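Local coordinates for factor H binding protein (Treponema denticola, PDB 3R15) that binds the host complement regulator factor H, probably as a surface lipoprotein of this oral spirochaete, at residues A[25-30]-A[82-87]; A[39-44]-A[73-78]. One frame throughout, in Å; residues are numbered along the deposited sequence.

Contact 1: A[25-30]-A[82-87]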
ATOM      1  N   HIS A  25      -6.845   2.110   8.118  1.00 18.27           N
ATOM      2  CA  HIS A  25      -6.566   2.769   6.850  1.00 17.31           C
ATOM      3  C   HIS A  25      -5.627   1.923   6.005  1.00 17.51           C
ATOM      4  O   HIS A  25      -5.854   1.755   4.807  1.00 16.16           O
ATOM      5  CB  HIS A  25      -5.967   4.150   7.085  1.00 17.88           C
ATOM      6  CG  HIS A  25      -5.733   4.928   5.829  1.00 18.58           C
ATOM      7  ND1 HIS A  25      -4.495   5.023   5.232  1.00 20.34           N
ATOM      8  CD2 HIS A  25      -6.575   5.666   5.068  1.00 17.60           C
ATOM      9  CE1 HIS A  25      -4.587   5.778   4.149  1.00 19.01           C
ATOM     10  NE2 HIS A  25      -5.836   6.186   4.032  1.00 20.12           N
ATOM     11  N   TYR A  26      -4.595   1.381   6.647  1.00 17.48           N
ATOM     12  CA  TYR A  26      -3.592   0.570   5.972  1.00 18.01           C
ATOM     13  C   TYR A  26      -4.210  -0.716   5.439  1.00 18.06           C
ATOM     14  O   TYR A  26      -3.993  -1.091   4.287  1.00 16.21           O
ATOM     15  CB  TYR A  26      -2.427   0.263   6.912  1.00 16.99           C
ATOM     16  CG  TYR A  26      -1.443  -0.734   6.357  1.00 18.48           C
ATOM     17  CD1 TYR A  26      -0.549  -0.372   5.359  1.00 17.22           C
ATOM     18  CD2 TYR A  26      -1.414  -2.044   6.823  1.00 18.72           C
ATOM     19  CE1 TYR A  26       0.350  -1.290   4.840  1.00 17.95           C
ATOM     20  CE2 TYR A  26      -0.519  -2.967   6.320  1.00 20.10           C
ATOM     21  CZ  TYR A  26       0.359  -2.588   5.327  1.00 19.28           C
ATOM     22  OH  TYR A  26       1.244  -3.505   4.825  1.00 18.93           O
ATOM     23  N   GLU A  27      -5.006  -1.385   6.266  1.00 18.16           N
ATOM     24  CA  GLU A  27      -5.644  -2.616   5.811  1.00 19.95           C
ATOM     25  C   GLU A  27      -6.672  -2.378   4.704  1.00 18.80           C
ATOM     26  O   GLU A  27      -6.807  -3.193   3.787  1.00 21.47           O
ATOM     27  CB  GLU A  27      -6.257  -3.355   6.996  1.00 20.17           C
ATOM     28  CG  GLU A  27      -5.227  -4.122   7.756  1.00 24.42           C
ATOM     29  CD  GLU A  27      -4.561  -5.174   6.871  1.00 33.29           C
ATOM     30  OE1 GLU A  27      -5.287  -5.871   6.120  1.00 35.98           O
ATOM     31  OE2 GLU A  27      -3.318  -5.298   6.911  1.00 31.96           O
ATOM     32  N   LYS A  28      -7.383  -1.255   4.776  1.00 20.33           N
ATOM     33  CA  LYS A  28      -8.315  -0.880   3.721  1.00 22.54           C
ATOM     34  C   LYS A  28      -7.548  -0.715   2.407  1.00 20.13           C
ATOM     35  O   LYS A  28      -8.014  -1.127   1.348  1.00 20.57           O
ATOM     36  CB  LYS A  28      -9.049   0.408   4.087  1.00 21.74           C
ATOM     37  CG  LYS A  28      -9.931   0.971   2.989  1.00 26.06           C
ATOM     38  N   PHE A  29      -6.356  -0.131   2.491  1.00 19.52           N
ATOM     39  CA  PHE A  29      -5.521   0.039   1.306  1.00 19.21           C
ATOM     40  C   PHE A  29      -5.049  -1.308   0.762  1.00 18.93           C
ATOM     41  O   PHE A  29      -5.181  -1.589  -0.432  1.00 18.31           O
ATOM     42  CB  PHE A  29      -4.316   0.935   1.612  1.00 16.46           C
ATOM     43  CG  PHE A  29      -3.239   0.855   0.574  1.00 20.59           C
ATOM     44  CD1 PHE A  29      -3.439   1.400  -0.684  1.00 24.03           C
ATOM     45  CD2 PHE A  29      -2.047   0.214   0.841  1.00 21.34           C
ATOM     46  CE1 PHE A  29      -2.457   1.311  -1.661  1.00 22.45           C
ATOM     47  CE2 PHE A  29      -1.055   0.129  -0.141  1.00 22.59           C
ATOM     48  CZ  PHE A  29      -1.275   0.681  -1.387  1.00 20.60           C
ATOM     49  N   ILE A  30      -4.489  -2.143   1.635  1.00 15.34           N
ATOM     50  CA  ILE A  30      -3.965  -3.439   1.195  1.00 17.25           C
ATOM     51  C   ILE A  30      -5.071  -4.278   0.540  1.00 20.02           C
ATOM     52  O   ILE A  30      -4.872  -4.881  -0.522  1.00 17.76           O
ATOM     53  CB  ILE A  30      -3.294  -4.230   2.363  1.00 20.12           C
ATOM     54  CG1 ILE A  30      -1.999  -3.548   2.831  1.00 16.91           C
ATOM     55  CG2 ILE A  30      -2.982  -5.673   1.945  1.00 21.40           C
ATOM     56  CD1 ILE A  30      -0.860  -3.595   1.793  1.00 16.84           C
ATOM     57  N   ALA A  82       1.472 -11.047   0.495  1.00 21.26           N
ATOM     58  CA  ALA A  82       2.635 -10.613  -0.266  1.00 23.00           C
ATOM     59  C   ALA A  82       2.743  -9.092  -0.290  1.00 19.75           C
ATOM     60  O   ALA A  82       3.831  -8.544  -0.138  1.00 19.76           O
ATOM     61  CB  ALA A  82       2.584 -11.166  -1.680  1.00 24.93           C
ATOM     62  N   LEU A  83       1.609  -8.425  -0.493  1.00 18.16           N
ATOM     63  CA  LEU A  83       1.555  -6.967  -0.493  1.00 17.39           C
ATOM     64  C   LEU A  83       2.077  -6.407   0.828  1.00 19.62           C
ATOM     65  O   LEU A  83       2.811  -5.421   0.829  1.00 19.68           O
ATOM     66  CB  LEU A  83       0.129  -6.466  -0.770  1.00 18.58           C
ATOM     67  CG  LEU A  83      -0.414  -6.785  -2.172  1.00 17.42           C
ATOM     68  CD1 LEU A  83      -1.915  -6.505  -2.286  1.00 17.94           C
ATOM     69  CD2 LEU A  83       0.369  -5.985  -3.223  1.00 17.62           C
ATOM     70  N   ARG A  84       1.705  -7.032   1.945  1.00 18.42           N
ATOM     71  CA  ARG A  84       2.129  -6.533   3.265  1.00 20.34           C
ATOM     72  C   ARG A  84       3.635  -6.600   3.503  1.00 23.05           C
ATOM     73  O   ARG A  84       4.182  -5.828   4.297  1.00 25.88           O
ATOM     74  CB  ARG A  84       1.411  -7.276   4.391  1.00 19.07           C
ATOM     75  CG  ARG A  84      -0.064  -7.057   4.411  1.00 22.84           C
ATOM     76  CD  ARG A  84      -0.681  -7.562   5.708  1.00 28.50           C
ATOM     77  NE  ARG A  84      -2.136  -7.553   5.606  1.00 30.60           N
ATOM     78  CZ  ARG A  84      -2.859  -8.595   5.207  1.00 34.13           C
ATOM     79  NH1 ARG A  84      -2.263  -9.742   4.903  1.00 31.83           N
ATOM     80  NH2 ARG A  84      -4.182  -8.494   5.128  1.00 36.48           N
ATOM     81  N   LYS A  85       4.300  -7.529   2.825  1.00 21.10           N
ATOM     82  CA  LYS A  85       5.745  -7.669   2.930  1.00 22.88           C
ATOM     83  C   LYS A  85       6.482  -6.642   2.093  1.00 23.85           C
ATOM     84  O   LYS A  85       7.664  -6.375   2.325  1.00 23.89           O
ATOM     85  CB  LYS A  85       6.185  -9.076   2.516  1.00 21.11           C
ATOM     86  CG  LYS A  85       5.823 -10.158   3.529  1.00 29.98           C
ATOM     87  N   ARG A  86       5.787  -6.071   1.114  1.00 18.91           N
ATOM     88  CA  ARG A  86       6.394  -5.066   0.242  1.00 17.86           C
ATOM     89  C   ARG A  86       6.043  -3.641   0.647  1.00 17.09           C
ATOM     90  O   ARG A  86       6.888  -2.748   0.609  1.00 16.91           O
ATOM     91  CB  ARG A  86       5.993  -5.291  -1.221  1.00 17.42           C
ATOM     92  CG  ARG A  86       6.443  -4.160  -2.135  1.00 15.52           C
ATOM     93  CD  ARG A  86       6.150  -4.418  -3.615  1.00 20.30           C
ATOM     94  NE  ARG A  86       6.389  -3.201  -4.384  1.00 17.04           N
ATOM     95  CZ  ARG A  86       6.203  -3.086  -5.690  1.00 18.73           C
ATOM     96  NH1 ARG A  86       5.777  -4.131  -6.399  1.00 18.32           N
ATOM     97  NH2 ARG A  86       6.434  -1.923  -6.277  1.00 18.24           N
ATOM     98  N   PHE A  87       4.792  -3.433   1.037  1.00 15.88           N
ATOM     99  CA  PHE A  87       4.331  -2.089   1.365  1.00 16.68           C
ATOM    100  C   PHE A  87       4.164  -1.992   2.870  1.00 16.58           C
ATOM    101  O   PHE A  87       3.149  -2.422   3.427  1.00 20.35           O
ATOM    102  CB  PHE A  87       3.034  -1.778   0.624  1.00 18.24           C
ATOM    103  CG  PHE A  87       3.185  -1.778  -0.874  1.00 18.35           C
ATOM    104  CD1 PHE A  87       3.773  -0.700  -1.520  1.00 17.53           C
ATOM    105  CD2 PHE A  87       2.759  -2.863  -1.632  1.00 17.13           C
ATOM    106  CE1 PHE A  87       3.926  -0.685  -2.898  1.00 17.79           C
ATOM    107  CE2 PHE A  87       2.905  -2.870  -3.010  1.00 18.28           C
ATOM    108  CZ  PHE A  87       3.484  -1.768  -3.652  1.00 17.80           C
TER
HETATM  109  O   HOH W   1       3.176  -4.899   6.828  1.00 31.77           O

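Contact 2: A[39-44]-A[73-78]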
ATOM      1  N   THR A  39      -7.581  -8.454 -11.455  1.00 20.00           N
ATOM      2  CA  THR A  39      -7.922  -8.377 -12.873  1.00 19.09           C
ATOM      3  C   THR A  39      -6.885  -7.667 -13.741  1.00 19.34           C
ATOM      4  O   THR A  39      -7.035  -7.600 -14.964  1.00 19.60           O
ATOM      5  CB  THR A  39      -9.276  -7.678 -13.071  1.00 22.61           C
ATOM      6  OG1 THR A  39      -9.255  -6.374 -12.466  1.00 20.40           O
ATOM      7  CG2 THR A  39     -10.385  -8.510 -12.442  1.00 25.75           C
ATOM      8  N   ARG A  40      -5.849  -7.114 -13.123  1.00 18.13           N
ATOM      9  CA  ARG A  40      -4.828  -6.430 -13.924  1.00 16.54           C
ATOM     10  C   ARG A  40      -3.456  -6.385 -13.257  1.00 14.60           C
ATOM     11  O   ARG A  40      -3.324  -6.580 -12.047  1.00 16.89           O
ATOM     12  CB  ARG A  40      -5.266  -4.997 -14.236  1.00 17.69           C
ATOM     13  CG  ARG A  40      -5.365  -4.138 -12.999  1.00 17.10           C
ATOM     14  CD  ARG A  40      -5.731  -2.712 -13.330  1.00 19.09           C
ATOM     15  NE  ARG A  40      -6.160  -1.982 -12.143  1.00 18.22           N
ATOM     16  CZ  ARG A  40      -5.616  -0.839 -11.733  1.00 20.19           C
ATOM     17  NH1 ARG A  40      -4.616  -0.296 -12.413  1.00 17.79           N
ATOM     18  NH2 ARG A  40      -6.083  -0.227 -10.651  1.00 20.75           N
ATOM     19  N   HIS A  41      -2.444  -6.120 -14.080  1.00 17.48           N
ATOM     20  CA  HIS A  41      -1.117  -5.742 -13.619  1.00 16.74           C
ATOM     21  C   HIS A  41      -1.097  -4.234 -13.435  1.00 16.91           C
ATOM     22  O   HIS A  41      -1.795  -3.507 -14.132  1.00 18.67           O
ATOM     23  CB  HIS A  41      -0.066  -6.144 -14.658  1.00 16.36           C
ATOM     24  CG  HIS A  41      -0.002  -7.618 -14.901  1.00 21.16           C
ATOM     25  ND1 HIS A  41       0.972  -8.421 -14.347  1.00 22.17           N
ATOM     26  CD2 HIS A  41      -0.795  -8.436 -15.633  1.00 20.19           C
ATOM     27  CE1 HIS A  41       0.772  -9.671 -14.723  1.00 18.26           C
ATOM     28  NE2 HIS A  41      -0.285  -9.705 -15.514  1.00 22.07           N
ATOM     29  N   ILE A  42      -0.303  -3.762 -12.486  1.00 16.26           N
ATOM     30  CA  ILE A  42      -0.195  -2.325 -12.242  1.00 17.22           C
ATOM     31  C   ILE A  42       1.244  -1.904 -12.504  1.00 15.26           C
ATOM     32  O   ILE A  42       2.167  -2.353 -11.812  1.00 15.42           O
ATOM     33  CB  ILE A  42      -0.630  -1.973 -10.805  1.00 15.35           C
ATOM     34  CG1 ILE A  42      -2.101  -2.354 -10.596  1.00 18.64           C
ATOM     35  CG2 ILE A  42      -0.397  -0.490 -10.520  1.00 17.57           C
ATOM     36  CD1 ILE A  42      -2.627  -2.070  -9.186  1.00 19.58           C
ATOM     37  N   PRO A  43       1.452  -1.074 -13.533  1.00 16.67           N
ATOM     38  CA  PRO A  43       2.815  -0.706 -13.952  1.00 14.80           C
ATOM     39  C   PRO A  43       3.528   0.195 -12.945  1.00 16.95           C
ATOM     40  O   PRO A  43       2.880   0.824 -12.106  1.00 16.48           O
ATOM     41  CB  PRO A  43       2.601   0.010 -15.292  1.00 18.76           C
ATOM     42  CG  PRO A  43       1.180   0.515 -15.238  1.00 20.11           C
ATOM     43  CD  PRO A  43       0.416  -0.478 -14.394  1.00 17.32           C
ATOM     44  N   ALA A  44       4.854   0.229 -13.035  1.00 14.43           N
ATOM     45  CA  ALA A  44       5.687   0.976 -12.074  1.00 16.33           C
ATOM     46  C   ALA A  44       5.283   2.444 -11.855  1.00 16.00           C
ATOM     47  O   ALA A  44       5.241   2.929 -10.715  1.00 15.58           O
ATOM     48  CB  ALA A  44       7.165   0.867 -12.467  1.00 15.91           C
ATOM     49  N   SER A  73       6.769  -2.725 -10.819  1.00 14.13           N
ATOM     50  CA  SER A  73       5.349  -2.964 -11.062  1.00 16.56           C
ATOM     51  C   SER A  73       4.798  -3.949 -10.034  1.00 14.47           C
ATOM     52  O   SER A  73       5.545  -4.509  -9.227  1.00 16.83           O
ATOM     53  CB  SER A  73       5.161  -3.533 -12.470  1.00 17.05           C
ATOM     54  OG  SER A  73       5.902  -4.745 -12.620  1.00 19.25           O
ATOM     55  N   ILE A  74       3.487  -4.174 -10.080  1.00 16.01           N
ATOM     56  CA  ILE A  74       2.877  -5.228  -9.269  1.00 17.11           C
ATOM     57  C   ILE A  74       2.112  -6.202 -10.174  1.00 17.12           C
ATOM     58  O   ILE A  74       1.330  -5.789 -11.039  1.00 16.35           O
ATOM     59  CB  ILE A  74       1.895  -4.687  -8.217  1.00 17.75           C
ATOM     60  CG1 ILE A  74       2.419  -3.410  -7.555  1.00 17.55           C
ATOM     61  CG2 ILE A  74       1.605  -5.767  -7.182  1.00 18.12           C
ATOM     62  CD1 ILE A  74       1.390  -2.751  -6.646  1.00 17.75           C
ATOM     63  N   ALA A  75       2.322  -7.500  -9.969  1.00 18.81           N
ATOM     64  CA  ALA A  75       1.737  -8.486 -10.866  1.00 17.91           C
ATOM     65  C   ALA A  75       0.280  -8.796 -10.539  1.00 18.78           C
ATOM     66  O   ALA A  75      -0.122  -8.777  -9.379  1.00 17.98           O
ATOM     67  CB  ALA A  75       2.561  -9.765 -10.841  1.00 19.71           C
ATOM     68  N   GLN A  76      -0.502  -9.090 -11.571  1.00 19.32           N
ATOM     69  CA  GLN A  76      -1.861  -9.567 -11.377  1.00 19.93           C
ATOM     70  C   GLN A  76      -1.869 -10.762 -10.423  1.00 18.57           C
ATOM     71  O   GLN A  76      -0.979 -11.622 -10.467  1.00 21.10           O
ATOM     72  CB  GLN A  76      -2.504  -9.972 -12.710  1.00 22.43           C
ATOM     73  CG  GLN A  76      -3.972 -10.339 -12.558  1.00 19.59           C
ATOM     74  CD  GLN A  76      -4.560 -11.005 -13.784  1.00 30.20           C
ATOM     75  OE1 GLN A  76      -3.881 -11.186 -14.795  1.00 29.28           O
ATOM     76  NE2 GLN A  76      -5.838 -11.372 -13.699  1.00 27.95           N
ATOM     77  N   GLY A  77      -2.872 -10.809  -9.558  1.00 20.02           N
ATOM     78  CA  GLY A  77      -3.057 -11.954  -8.677  1.00 21.87           C
ATOM     79  C   GLY A  77      -2.254 -11.929  -7.389  1.00 23.55           C
ATOM     80  O   GLY A  77      -2.356 -12.845  -6.574  1.00 25.05           O
ATOM     81  N   THR A  78      -1.457 -10.882  -7.197  1.00 18.91           N
ATOM     82  CA  THR A  78      -0.679 -10.751  -5.971  1.00 20.32           C
ATOM     83  C   THR A  78      -1.628 -10.599  -4.782  1.00 19.27           C
ATOM     84  O   THR A  78      -2.579  -9.810  -4.828  1.00 20.84           O
ATOM     85  CB  THR A  78       0.303  -9.558  -6.047  1.00 17.79           C
ATOM     86  OG1 THR A  78       1.164  -9.720  -7.183  1.00 18.02           O
ATOM     87  CG2 THR A  78       1.160  -9.487  -4.799  1.00 18.41           C
TER

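Contact 1: A[25-30]-A[82-87]
Helical residues 25-30 and 82-86 face each other with their axes 10.9 Å apart and their N-to-C directions 124° apart, so that Tyr26, Glu27 and Ile30 on one side meet Leu83 and Arg84 of the short helix and Phe87 just beyond its end. Tyr26 reaches across, Ile30 CG1 lying over one face of its ring toward the rim, and its OH donates to Phe87 O at 2.6 Å, the donor almost on the extension of the carbonyl bond and the oxygen in plane with the ring at its edge. That acceptor belongs to the residue where helix 80-86 gives way to strand 87-91. A water bonded to both Tyr26 OH and Arg84 O adds a second link. Arg84, extended from CG to NE, runs past the tyrosine hydroxyl to Glu27, whose chain bends at chi2 (-61°) to present its carboxylate. The grip is side-on and bidentate: the syn lone pair of Glu27 OE2 takes Arg84 NE at 2.9 Å, while Arg84 NH2 bonds Glu27 OE1 at 3.0 Å. Carboxylate and guanidinium lie nearly coplanar, 25° apart. Beside these polar links Ile30 points toward the other helix, its CD1 4.0 Å from Leu83 CB and 4.5 Å from Phe87 CB; CG2 touches Arg84 CG. Leu83 also packs on Leu33, and Phe87 on Ile65 of strand 63-67. The paired ions belong to partly exposed residues, whereas the hydroxyl of the buried Tyr26 is matched by a carbonyl and a water, so directional bonds fix how the short helix is set against the long one and apolar contact fills the interior.

Contact 2: A[39-44]-A[73-78]
Two loops pair here as an isolated antiparallel beta bridge at the protein surface: residues 39-44, which connect helices 20-36 and 44-59, lie against residues 73-78, which lead into helix 80-86. Ile42 and Ile74 form the hydrogen-bonded pair. Ile42 N donates to Ile74 O at 3.0 Å and Ile74 N to Ile42 O at 2.8 Å. Both isoleucine side chains are buried, and both pack on Leu33, Leu37 and Val47. On the outer side His41 covers the backbone of the partner loop. With CG anti to its own carbonyl carbon (chi1 -62°), the imidazole lies over Gln76, whose CB makes a CH-pi contact 3.7 Å from the ring centroid of His41, 16° off the normal. Gln76 N also lies over that face, 3.2 Å from His41 ND1. Beyond CG the glutamine extends alongside Arg40 and Thr39, its amide turned 75° from the imidazole, and its NE2 bonds the carbonyl of Lys38. A CA-H...O contact of 3.4 Å joins Gln76 CA to Arg40 O. At the other end Ser73 CB rests 3.3 Å from Ile42 O, close to Pro43, at the N-cap position of helix 44-59. Residues 75-78 then turn in type II geometry, with Gly77 at positive phi and Thr78 OG1 donating to Ala75 O at 2.7 Å. The arrangement is an isolated antiparallel beta bridge between two connecting loops, followed by a type II turn that redirects the chain toward helix 80-86, with two inward isoleucines closing the end of the helical core.

Overall arrangement
The centres of the two contacts lie about 14 Å apart, contact 1 about 5 Å from the centre of the chain and contact 2 about 13 Å from it. Along the chain they are nested: helix 20-36 carries 25-30, then come 39-44, helix 44-59, strand 63-67, the loop with 73-78, and finally 82-87. They also touch directly. Arg86 NH1 probably bonds Ser73 O at 2.9 Å, Phe87 packs on Ile74, and Leu83 on Thr78. Arg86 further pairs with Asp67. Contact 1 thus joins the first helix to the short helix before the final strand, while contact 2 closes one end of this compact alpha+beta unit, whose antiparallel sheet pairs strands 63-67 and 87-91.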